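Local coordinates for protein fimbrin (Schizosaccharomyces pombe, PDB 1RT8) that binds actin filaments through two actin-binding regions built from calponin-homology domains, crosslinking them in structures that serve cell polarity and cytokinesis, at residues 419-424 and 445-450. Numbering follows the deposited sequence.
Sequences SMAAKG and LDVLHG
Met420, in the last turn of helix 410-421, meets the backbone of helix 442-451 at Gly450, where the lack of a side chain lets the main chains close to 4.4 Å between the two CA atoms. The carbonyl O of Met420 lies so close that a CB on Gly450 would clash with it, and receives a CA-H...O contact from Gly450 CA at 3.2 Å, bent to 142° at the hydrogen. The Met420 side chain lies across the turn Val447-Gly450: CG rests 3.3 Å from Val447 O, and the bend at chi2 (51°) brings SD over the carbonyl group of Gly450. Met420 CB also packs on Val447 CG1, and its side chain continues onto Ile451. Ala421 provides the second close approach; its CA points a nearly straight CA-H...O contact (169°) at Asp446 O, while its CB touches Asp446 CB at 3.7 Å and sits near Val447 CG2. Both helices belong to the fourth calponin-homology domain, in the second actin-binding region, and Val447 reaches on to Leu510 of helix 500-511. The Asp446 carboxylate turns from this seam to the loop that follows Gly424, where it accepts bonds from Lys426 N and Gly427 N and pairs with Tyr458 OH. Where the first helix runs out, a water bridges the segments, hydrogen-bonded to Ala421 O, Asp446 O and His449 ND1, 2.8 Å from ND1. His449, its CG swung opposite the backbone N, turns the ND1 edge of its ring to this water and to Lys423 O, which lies near the ring plane, 3.2 Å from ND1.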
# COMPACT_ATOMS: atom_id res chain seq x y z
N SER A 419 -5.53 -10.80 -29.57
CA SER A 419 -6.82 -11.42 -29.90
C SER A 419 -7.94 -10.71 -29.16
O SER A 419 -8.99 -10.44 -29.73
CB SER A 419 -6.83 -12.89 -29.48
OG SER A 419 -5.84 -13.62 -30.18
N MET A 420 -7.70 -10.42 -27.88
CA MET A 420 -8.67 -9.73 -27.04
C MET A 420 -8.90 -8.30 -27.55
O MET A 420 -10.04 -7.85 -27.68
CB MET A 420 -8.15 -9.71 -25.60
CG MET A 420 -9.19 -9.99 -24.54
SD MET A 420 -10.15 -11.48 -24.85
CE MET A 420 -9.91 -12.42 -23.35
N ALA A 421 -7.82 -7.60 -27.87
CA ALA A 421 -7.89 -6.22 -28.36
C ALA A 421 -8.56 -6.08 -29.72
O ALA A 421 -9.15 -5.04 -30.03
CB ALA A 421 -6.49 -5.62 -28.41
N ALA A 422 -8.46 -7.11 -30.55
CA ALA A 422 -9.05 -7.09 -31.88
C ALA A 422 -10.57 -7.24 -31.88
O ALA A 422 -11.19 -7.22 -32.94
CB ALA A 422 -8.43 -8.18 -32.75
N LYS A 423 -11.15 -7.40 -30.70
CA LYS A 423 -12.60 -7.57 -30.59
C LYS A 423 -13.31 -6.22 -30.44
O LYS A 423 -14.01 -5.97 -29.46
CB LYS A 423 -12.94 -8.47 -29.39
CG LYS A 423 -12.25 -9.82 -29.43
CD LYS A 423 -12.75 -10.78 -28.36
CE LYS A 423 -11.97 -12.10 -28.42
NZ LYS A 423 -12.51 -13.18 -27.54
N GLY A 424 -13.12 -5.35 -31.43
CA GLY A 424 -13.75 -4.04 -31.41
C GLY A 424 -12.89 -2.94 -30.82
O GLY A 424 -13.39 -1.89 -30.42
N LEU A 445 -6.72 -0.77 -22.86
CA LEU A 445 -8.16 -0.57 -22.74
C LEU A 445 -8.88 -1.48 -23.76
O LEU A 445 -9.96 -2.01 -23.47
CB LEU A 445 -8.51 0.91 -22.95
CG LEU A 445 -8.07 1.84 -21.81
CD1 LEU A 445 -8.20 3.29 -22.22
CD2 LEU A 445 -8.92 1.56 -20.57
N ASP A 446 -8.28 -1.68 -24.93
CA ASP A 446 -8.86 -2.57 -25.95
C ASP A 446 -8.85 -4.02 -25.47
O ASP A 446 -9.79 -4.79 -25.73
CB ASP A 446 -8.09 -2.50 -27.27
CG ASP A 446 -8.39 -1.25 -28.06
OD1 ASP A 446 -9.39 -0.58 -27.76
OD2 ASP A 446 -7.62 -0.96 -28.99
N VAL A 447 -7.78 -4.41 -24.77
CA VAL A 447 -7.69 -5.78 -24.25
C VAL A 447 -8.85 -5.98 -23.28
O VAL A 447 -9.56 -6.99 -23.34
CB VAL A 447 -6.37 -6.00 -23.49
CG1 VAL A 447 -6.37 -7.38 -22.86
CG2 VAL A 447 -5.19 -5.85 -24.44
N LEU A 448 -9.04 -5.01 -22.39
CA LEU A 448 -10.10 -5.08 -21.39
C LEU A 448 -11.47 -5.09 -22.06
O LEU A 448 -12.41 -5.73 -21.57
CB LEU A 448 -9.98 -3.88 -20.43
CG LEU A 448 -8.78 -3.94 -19.47
CD1 LEU A 448 -8.43 -2.56 -18.93
CD2 LEU A 448 -9.13 -4.87 -18.33
N HIS A 449 -11.56 -4.38 -23.18
CA HIS A 449 -12.80 -4.30 -23.93
C HIS A 449 -13.09 -5.68 -24.52
O HIS A 449 -14.25 -6.07 -24.68
CB HIS A 449 -12.69 -3.26 -25.05
CG HIS A 449 -13.91 -3.18 -25.91
ND1 HIS A 449 -14.01 -3.86 -27.11
CD2 HIS A 449 -15.10 -2.57 -25.72
CE1 HIS A 449 -15.22 -3.67 -27.62
NE2 HIS A 449 -15.90 -2.90 -26.80
N GLY A 450 -12.04 -6.41 -24.85
CA GLY A 450 -12.24 -7.74 -25.38
C GLY A 450 -12.71 -8.72 -24.31
O GLY A 450 -13.45 -9.66 -24.60
O HOH W 1 -11.47 -4.69 -28.08